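Local coordinates for gram-positive cocci surface proteins LPxTG domain-containing protein (Streptococcus pneumoniae, PDB 3NZ3) that probably works as a cell-wall-anchored adhesin, binding mucin at the bacterial surface through the Ig-like mucin-binding domain described here, at residues 25-30 with 34-39; 41-46 with 71-76; 90-93 with 97-100. All blocks are in the same frame, centred on the assembly; numbering follows the deposited sequence.

The three contacts follow one another along the chain. Contact 1 is partly buried and is a local hairpin: it folds the end of strand 14-30 against 34-39, with peptide hydrogen bonds and a lysine laid over a tyrosine ring. Contact 2, at the surface, joins different sheets, bringing strand 39-53 of the four-stranded sheet up to strand 68-74 of the two-stranded one through side chains that reach Val73 and the main-chain carbonyl of Asp71. It meets contact 1 at Val73, which packs on Ile26 and Tyr28. Contact 3 also lies at the surface, where strand 88-94, partner of 68-74, approaches the loop before strand 101-107. Water and a sulfate ion mediate there instead of close packing.

Contact 1: 25-30 with 34-39; sequences IIHYVD and NQNVKE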
loop_
_atom_site.group_PDB
_atom_site.type_symbol
_atom_site.label_atom_id
_atom_site.label_comp_id
_atom_site.label_asym_id
_atom_site.label_seq_id
_atom_site.Cartn_x
_atom_site.Cartn_y
_atom_site.Cartn_z
ATOM N N ILE A 25 -2.777 0.513 -3.212
ATOM C CA ILE A 25 -4.193 0.656 -3.527
ATOM C C ILE A 25 -4.717 -0.625 -4.158
ATOM O O ILE A 25 -4.098 -1.189 -5.075
ATOM C CB ILE A 25 -4.457 1.863 -4.454
ATOM C CG1 ILE A 25 -3.964 3.155 -3.784
ATOM C CG2 ILE A 25 -5.951 1.968 -4.797
ATOM C CD1 ILE A 25 -3.919 4.373 -4.700
ATOM N N ILE A 26 -5.862 -1.087 -3.663
ATOM C CA ILE A 26 -6.532 -2.225 -4.264
ATOM C C ILE A 26 -7.799 -1.726 -4.954
ATOM O O ILE A 26 -8.615 -1.031 -4.337
ATOM C CB ILE A 26 -6.864 -3.322 -3.224
ATOM C CG1 ILE A 26 -5.639 -3.605 -2.347
ATOM C CG2 ILE A 26 -7.354 -4.604 -3.928
ATOM C CD1 ILE A 26 -5.927 -4.431 -1.104
ATOM N N HIS A 27 -7.927 -2.049 -6.236
ATOM C CA HIS A 27 -9.127 -1.745 -7.015
ATOM C C HIS A 27 -9.938 -3.015 -7.203
ATOM O O HIS A 27 -9.378 -4.117 -7.261
ATOM C CB HIS A 27 -8.784 -1.201 -8.402
ATOM C CG HIS A 27 -7.894 0.003 -8.394
ATOM N ND1 HIS A 27 -8.324 1.246 -7.984
ATOM C CD2 HIS A 27 -6.604 0.156 -8.780
ATOM C CE1 HIS A 27 -7.334 2.114 -8.107
ATOM N NE2 HIS A 27 -6.280 1.478 -8.589
ATOM N N TYR A 28 -11.253 -2.848 -7.320
ATOM C CA TYR A 28 -12.180 -3.965 -7.521
ATOM C C TYR A 28 -13.037 -3.645 -8.736
ATOM O O TYR A 28 -13.839 -2.707 -8.701
ATOM C CB TYR A 28 -13.061 -4.160 -6.286
ATOM C CG TYR A 28 -12.280 -4.452 -5.024
ATOM C CD1 TYR A 28 -11.829 -3.417 -4.205
ATOM C CD2 TYR A 28 -11.980 -5.761 -4.658
ATOM C CE1 TYR A 28 -11.096 -3.682 -3.038
ATOM C CE2 TYR A 28 -11.255 -6.040 -3.501
ATOM C CZ TYR A 28 -10.812 -4.993 -2.698
ATOM O OH TYR A 28 -10.097 -5.267 -1.553
ATOM N N VAL A 29 -12.857 -4.410 -9.813
ATOM C CA VAL A 29 -13.523 -4.098 -11.080
ATOM C C VAL A 29 -14.264 -5.285 -11.700
ATOM O O VAL A 29 -13.996 -6.448 -11.387
ATOM C CB VAL A 29 -12.546 -3.492 -12.138
ATOM C CG1 VAL A 29 -11.805 -2.262 -11.588
ATOM C CG2 VAL A 29 -11.550 -4.535 -12.643
ATOM N N ASP A 30 -15.202 -4.968 -12.585
ATOM C CA ASP A 30 -15.814 -5.971 -13.443
ATOM C C ASP A 30 -14.761 -6.430 -14.458
ATOM O O ASP A 30 -14.155 -5.605 -15.149
ATOM C CB ASP A 30 -17.032 -5.364 -14.145
ATOM C CG ASP A 30 -17.817 -6.376 -14.958
ATOM O OD1 ASP A 30 -17.249 -6.974 -15.889
ATOM O OD2 ASP A 30 -19.018 -6.553 -14.674
ATOM N N ASN A 34 -14.703 -3.262 -16.776
ATOM C CA ASN A 34 -13.727 -2.473 -16.017
ATOM C C ASN A 34 -14.342 -1.422 -15.081
ATOM O O ASN A 34 -13.634 -0.571 -14.538
ATOM C CB ASN A 34 -12.690 -1.838 -16.949
ATOM C CG ASN A 34 -11.323 -1.746 -16.317
ATOM O OD1 ASN A 34 -10.899 -2.650 -15.593
ATOM N ND2 ASN A 34 -10.619 -0.651 -16.584
ATOM N N GLN A 35 -15.657 -1.486 -14.895
ATOM C CA GLN A 35 -16.356 -0.617 -13.946
ATOM C C GLN A 35 -15.961 -1.029 -12.527
ATOM O O GLN A 35 -15.830 -2.220 -12.246
ATOM C CB GLN A 35 -17.869 -0.766 -14.135
ATOM C CG GLN A 35 -18.697 0.445 -13.720
ATOM C CD GLN A 35 -18.535 1.629 -14.663
ATOM O OE1 GLN A 35 -18.334 2.746 -14.217
ATOM N NE2 GLN A 35 -18.619 1.383 -15.974
ATOM N N ASN A 36 -15.740 -0.056 -11.643
ATOM C CA ASN A 36 -15.429 -0.371 -10.251
ATOM C C ASN A 36 -16.667 -0.890 -9.530
ATOM O O ASN A 36 -17.716 -0.242 -9.537
ATOM C CB ASN A 36 -14.820 0.831 -9.517
ATOM C CG ASN A 36 -13.484 1.252 -10.106
ATOM O OD1 ASN A 36 -13.438 1.890 -11.154
ATOM N ND2 ASN A 36 -12.389 0.898 -9.436
ATOM N N VAL A 37 -16.542 -2.070 -8.926
ATOM C CA VAL A 37 -17.684 -2.752 -8.311
ATOM C C VAL A 37 -17.681 -2.665 -6.782
ATOM O O VAL A 37 -18.652 -3.075 -6.124
ATOM C CB VAL A 37 -17.795 -4.221 -8.786
ATOM C CG1 VAL A 37 -18.139 -4.262 -10.272
ATOM C CG2 VAL A 37 -16.504 -4.985 -8.512
ATOM N N LYS A 38 -16.582 -2.138 -6.241
ATOM C CA LYS A 38 -16.400 -1.882 -4.814
ATOM C C LYS A 38 -15.523 -0.643 -4.666
ATOM O O LYS A 38 -14.803 -0.272 -5.599
ATOM C CB LYS A 38 -15.687 -3.058 -4.134
ATOM C CG LYS A 38 -16.570 -4.168 -3.611
ATOM C CD LYS A 38 -15.724 -5.359 -3.128
ATOM C CE LYS A 38 -14.907 -5.009 -1.891
ATOM N NZ LYS A 38 -14.451 -6.211 -1.138
ATOM N N GLU A 39 -15.576 -0.014 -3.492
ATOM C CA GLU A 39 -14.670 1.091 -3.170
ATOM C C GLU A 39 -13.216 0.618 -3.161
ATOM O O GLU A 39 -12.924 -0.505 -2.742
ATOM C CB GLU A 39 -15.002 1.677 -1.797
ATOM C CG GLU A 39 -16.101 2.720 -1.795
ATOM C CD GLU A 39 -15.913 3.740 -0.686
ATOM O OE1 GLU A 39 -15.681 3.333 0.470
ATOM O OE2 GLU A 39 -15.985 4.954 -0.972
HETATM O O HOH W 1 -12.288 -0.233 -6.690
HETATM O O HOH W 2 -11.966 -4.947 0.161
#
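Tyr28 and Lys38 are the main side-chain pair of a short antiparallel hairpin, in which the chain leaves strand 14-30 and doubles back along 34-39. The lysine chain bends at its third torsion (chi3 67°) and thereby runs over one face of the phenol. Its CE stands 3.9 Å from the ring centroid of Tyr28, almost on the ring normal, a CH-pi contact. NZ of Lys38 continues over the same face at 4.2 Å from that centroid, giving a cation-pi interaction as well. Lysine suits this place because its methylenes cover the ring while its ammonium group reaches water, and one water ties NZ to Tyr28 OH, 2.6 Å from the hydroxyl.

The backbone holds the two arms together on either side of Val29 and Asn36, a non-hydrogen-bonded pair. Val37 N donates to Tyr28 O at 2.8 Å, and Asp30 N to Gln35 O at 2.8 Å. Nearer the turn, Asn34 N closes on Asp30 O at 2.9 Å with a more bent N-H...O angle of 140°. Beta-branched Val29 fits its extended strand, and its CG2 touches Asn34 OD1 at 3.6 Å. CG2 of Val37 lies against the carbonyl of Tyr28, and the Val37 side chain also packs on Ile78 and Tyr81.

Farther out, Asp30 fixes the turn. Its OD1 accepts from the backbone N of Val32, forming an Asx turn, and also from that of Thr33; OD2 is bonded to Tyr81 OH. Val41, Val73, Ser75 and Val105 surround the Tyr28 side chain. At Lys38 the chain turns a corner, and there a second water bridges the arms: it accepts from Tyr28 N and Asn36 ND2 and donates to Lys38 O, 2.7 Å away.

Contact 2: 41-46 with 71-76; sequences VVQPVT and DEVISG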
loop_
_atom_site.group_PDB
_atom_site.type_symbol
_atom_site.label_atom_id
_atom_site.label_comp_id
_atom_site.label_asym_id
_atom_site.label_seq_id
_atom_site.Cartn_x
_atom_site.Cartn_y
_atom_site.Cartn_z
ATOM N N VAL A 41 -9.530 0.202 -1.755
ATOM C CA VAL A 41 -8.901 0.107 -0.437
ATOM C C VAL A 41 -7.514 0.764 -0.525
ATOM O O VAL A 41 -6.682 0.378 -1.353
ATOM C CB VAL A 41 -8.822 -1.363 0.069
ATOM C CG1 VAL A 41 -7.874 -1.492 1.262
ATOM C CG2 VAL A 41 -10.220 -1.873 0.450
ATOM N N VAL A 42 -7.287 1.777 0.306
ATOM C CA VAL A 42 -6.039 2.540 0.273
ATOM C C VAL A 42 -5.266 2.257 1.562
ATOM O O VAL A 42 -5.805 2.421 2.665
ATOM C CB VAL A 42 -6.300 4.061 0.085
ATOM C CG1 VAL A 42 -4.985 4.872 0.102
ATOM C CG2 VAL A 42 -7.053 4.327 -1.220
ATOM N N GLN A 43 -4.016 1.812 1.412
ATOM C CA GLN A 43 -3.184 1.411 2.550
ATOM C C GLN A 43 -1.873 2.203 2.620
ATOM O O GLN A 43 -0.850 1.758 2.080
ATOM C CB GLN A 43 -2.886 -0.096 2.498
ATOM C CG GLN A 43 -4.129 -0.981 2.374
ATOM C CD GLN A 43 -3.811 -2.455 2.432
ATOM O OE1 GLN A 43 -3.075 -2.987 1.594
ATOM N NE2 GLN A 43 -4.374 -3.129 3.418
ATOM N N PRO A 44 -1.896 3.378 3.282
ATOM C CA PRO A 44 -0.685 4.188 3.398
ATOM C C PRO A 44 0.179 3.766 4.585
ATOM O O PRO A 44 -0.329 3.534 5.684
ATOM C CB PRO A 44 -1.227 5.602 3.595
ATOM C CG PRO A 44 -2.571 5.414 4.259
ATOM C CD PRO A 44 -3.068 4.034 3.897
ATOM N N VAL A 45 1.478 3.633 4.351
ATOM C CA VAL A 45 2.413 3.350 5.431
ATOM C C VAL A 45 3.456 4.462 5.474
ATOM O O VAL A 45 4.096 4.757 4.466
ATOM C CB VAL A 45 3.041 1.947 5.284
ATOM C CG1 VAL A 45 4.270 1.785 6.187
ATOM C CG2 VAL A 45 1.990 0.858 5.597
ATOM N N THR A 46 3.610 5.080 6.642
ATOM C CA THR A 46 4.510 6.217 6.802
ATOM C C THR A 46 5.729 5.831 7.629
ATOM O O THR A 46 5.638 5.609 8.840
ATOM C CB THR A 46 3.763 7.447 7.388
ATOM O OG1 THR A 46 2.723 7.828 6.480
ATOM C CG2 THR A 46 4.702 8.646 7.597
ATOM N N ASP A 71 -1.700 -4.564 5.360
ATOM C CA ASP A 71 -2.483 -5.675 5.883
ATOM C C ASP A 71 -3.146 -6.481 4.770
ATOM O O ASP A 71 -3.419 -5.963 3.679
ATOM C CB ASP A 71 -3.562 -5.177 6.847
ATOM C CG ASP A 71 -2.996 -4.643 8.144
ATOM O OD1 ASP A 71 -1.863 -5.017 8.518
ATOM O OD2 ASP A 71 -3.695 -3.835 8.788
ATOM N N GLU A 72 -3.404 -7.749 5.066
ATOM C CA GLU A 72 -4.225 -8.595 4.209
ATOM C C GLU A 72 -5.605 -7.968 4.025
ATOM O O GLU A 72 -6.178 -7.403 4.968
ATOM C CB GLU A 72 -4.362 -10.004 4.812
ATOM C CG GLU A 72 -5.324 -10.903 4.035
ATOM C CD GLU A 72 -5.610 -12.249 4.694
ATOM O OE1 GLU A 72 -5.629 -12.335 5.937
ATOM O OE2 GLU A 72 -5.842 -13.227 3.947
ATOM N N VAL A 73 -6.128 -8.056 2.802
ATOM C CA VAL A 73 -7.489 -7.612 2.518
ATOM C C VAL A 73 -8.261 -8.711 1.786
ATOM O O VAL A 73 -7.946 -9.042 0.644
ATOM C CB VAL A 73 -7.523 -6.299 1.686
ATOM C CG1 VAL A 73 -8.956 -5.845 1.464
ATOM C CG2 VAL A 73 -6.729 -5.189 2.384
ATOM N N ILE A 74 -9.263 -9.269 2.461
ATOM C CA ILE A 74 -10.147 -10.275 1.863
ATOM C C ILE A 74 -11.081 -9.585 0.859
ATOM O O ILE A 74 -11.708 -8.569 1.177
ATOM C CB ILE A 74 -10.954 -11.033 2.954
ATOM C CG1 ILE A 74 -9.999 -11.764 3.912
ATOM C CG2 ILE A 74 -11.943 -12.029 2.332
ATOM C CD1 ILE A 74 -10.614 -12.084 5.270
ATOM N N SER A 75 -11.140 -10.120 -0.359
ATOM C CA SER A 75 -12.045 -9.607 -1.386
ATOM C C SER A 75 -13.440 -10.157 -1.123
ATOM O O SER A 75 -13.666 -11.363 -1.223
ATOM C CB SER A 75 -11.577 -10.017 -2.786
ATOM O OG SER A 75 -10.200 -9.743 -2.994
ATOM N N GLY A 76 -14.378 -9.278 -0.785
ATOM C CA GLY A 76 -15.737 -9.714 -0.431
ATOM C C GLY A 76 -16.518 -10.245 -1.622
ATOM O O GLY A 76 -16.165 -9.973 -2.771
#
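The two sheets of this Ig-like domain face each other here, strand 39-53 of the larger one presenting Val41 and Gln43 toward strand 68-74 of the smaller. The nearest CA atoms, those of Gln43 and Asp71, are 7.9 Å apart, so side chains must span that distance. Val41 and Val73 do so tip to tip, CG1 of Val41 meeting CG2 of Val73 at 4.0 Å; short branched side chains suit a place where each strand turns its residue toward the other. Val73 also packs on Ile26 and Tyr28 of strand 14-30.

Gln43 is the longer bridge. Its CG stands opposite the carbonyl carbon (chi1 -53°) and the chain is then extended, carrying the terminal amide across to the other strand. NE2 donates to Asp71 O at 3.0 Å in a nearly straight bond, with the acceptor close to the plane of the glutamine amide. The same NE2 lies 3.3 Å from CG2 of Val73, which comes from the opposite direction. OE1 of Gln43 accepts from Arg24 NE. With one end of the amide donating and the other accepting, the rotation about CG-CD is fixed, and a glutamine can join a peptide carbonyl to an arginine without bringing a charge of its own.

Contact 3: 90-93 with 97-100; sequences ESQE and DSSD. With SO4 (sulfate ion), chain C.
Gln92 swings CG opposite its own backbone N (chi1 -169°) and runs on extended toward Ser98, whose OG is turned beside its backbone N (chi1 -56°). The two belong to the connection by which the chain leaves strand 88-94 of the smaller sheet and passes to strand 101-107 of the larger one in this Ig-like domain. Even so the approach is loose: Gln92 NE2 ends 4.5 Å from Ser98 OG, and Ser98 OG comes nearest to Glu93 O, at 4.0 Å, too far for a hydrogen bond. Each polar group has a nearer partner. Gln92 NE2 donates to Glu93 O at 3.0 Å, almost straight and in the plane of the amide, so the extended side chain is tied to the carbonyl of the next residue of its own strand. Gln92 OE1 makes a weak hydrogen bond with Lys101 NZ. Ser98 OG accepts from Thr95 N, while Thr95 OG1 accepts from Asp97 N in an ST turn; small hydroxyl residues suit such a tight passage because they can bond to nearby peptide groups.

What joins the two segments is a water, which accepts from Gln92 NE2 at 3.1 Å and lies close to both Ser99 O and a sulfate oxygen, though it need not donate to both at once. The sulfate, probably left by the crystallisation liquor, is also bonded to Lys101 NZ, whose positive charge would be expected to favour an anion here. Beside it, Ser99 OG donates to Asp100 O at 3.1 Å from above the carbonyl plane. The backbone of the same serine completes the hold on the ion: Ser99 N points its hydrogen at sulfate O1, 3.2 Å away, with an N-H...O angle of 164°.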
loop_
_atom_site.group_PDB
_atom_site.type_symbol
_atom_site.label_atom_id
_atom_site.label_comp_id
_atom_site.label_asym_id
_atom_site.label_seq_id
_atom_site.Cartn_x
_atom_site.Cartn_y
_atom_site.Cartn_z
ATOM N N GLU A 90 -2.745 -10.476 -0.137
ATOM C CA GLU A 90 -1.874 -10.850 0.986
ATOM C C GLU A 90 -1.256 -9.632 1.667
ATOM O O GLU A 90 -1.061 -8.596 1.031
ATOM C CB GLU A 90 -0.749 -11.786 0.514
ATOM C CG GLU A 90 -1.212 -13.077 -0.169
ATOM C CD GLU A 90 -1.953 -14.025 0.762
ATOM O OE1 GLU A 90 -1.540 -14.168 1.933
ATOM O OE2 GLU A 90 -2.947 -14.635 0.313
ATOM N N SER A 91 -0.961 -9.760 2.962
ATOM C CA SER A 91 -0.198 -8.731 3.674
ATOM C C SER A 91 1.217 -8.674 3.094
ATOM O O SER A 91 1.714 -9.673 2.572
ATOM C CB SER A 91 -0.157 -9.001 5.182
ATOM O OG SER A 91 0.621 -10.144 5.481
ATOM N N GLN A 92 1.850 -7.504 3.158
ATOM C CA GLN A 92 3.194 -7.335 2.603
ATOM C C GLN A 92 4.037 -6.401 3.466
ATOM O O GLN A 92 3.573 -5.327 3.849
ATOM C CB GLN A 92 3.127 -6.787 1.171
ATOM C CG GLN A 92 4.469 -6.828 0.423
ATOM C CD GLN A 92 4.607 -5.733 -0.623
ATOM O OE1 GLN A 92 3.973 -5.779 -1.680
ATOM N NE2 GLN A 92 5.458 -4.746 -0.337
ATOM N N GLU A 93 5.273 -6.812 3.756
ATOM C CA GLU A 93 6.232 -5.951 4.461
ATOM C C GLU A 93 6.552 -4.719 3.616
ATOM O O GLU A 93 6.722 -4.812 2.395
ATOM C CB GLU A 93 7.530 -6.704 4.789
ATOM C CG GLU A 93 8.455 -5.944 5.765
ATOM C CD GLU A 93 9.891 -6.476 5.813
ATOM O OE1 GLU A 93 10.334 -7.149 4.858
ATOM O OE2 GLU A 93 10.581 -6.189 6.815
ATOM N N ASP A 97 12.714 0.873 0.844
ATOM C CA ASP A 97 13.006 0.531 -0.546
ATOM C C ASP A 97 11.756 0.144 -1.346
ATOM O O ASP A 97 11.809 0.062 -2.578
ATOM C CB ASP A 97 14.054 -0.586 -0.614
ATOM C CG ASP A 97 15.395 -0.168 -0.016
ATOM O OD1 ASP A 97 15.876 0.947 -0.321
ATOM O OD2 ASP A 97 15.955 -0.959 0.770
ATOM N N SER A 98 10.640 -0.087 -0.649
ATOM C CA SER A 98 9.372 -0.452 -1.297
ATOM C C SER A 98 8.843 0.674 -2.190
ATOM O O SER A 98 9.018 1.857 -1.884
ATOM C CB SER A 98 8.312 -0.826 -0.253
ATOM O OG SER A 98 8.758 -1.871 0.596
ATOM N N SER A 99 8.215 0.296 -3.301
ATOM C CA SER A 99 7.505 1.252 -4.153
ATOM C C SER A 99 5.996 1.146 -3.919
ATOM O O SER A 99 5.519 0.143 -3.382
ATOM C CB SER A 99 7.836 1.020 -5.633
ATOM O OG SER A 99 6.972 0.059 -6.229
ATOM N N ASP A 100 5.258 2.185 -4.308
ATOM C CA ASP A 100 3.797 2.154 -4.278
ATOM C C ASP A 100 3.305 0.988 -5.127
ATOM O O ASP A 100 3.953 0.612 -6.107
ATOM C CB ASP A 100 3.204 3.455 -4.818
ATOM C CG ASP A 100 3.491 4.654 -3.929
ATOM O OD1 ASP A 100 3.733 4.486 -2.714
ATOM O OD2 ASP A 100 3.456 5.786 -4.453
HETATM S S SO4 C . 8.906 -4.154 -4.252
HETATM O O1 SO4 C . 8.849 -2.701 -4.133
HETATM O O2 SO4 C . 8.047 -4.759 -3.239
HETATM O O3 SO4 C . 8.449 -4.548 -5.582
HETATM O O4 SO4 C . 10.273 -4.623 -4.054
HETATM O O HOH W 3 6.253 -2.840 -2.591
#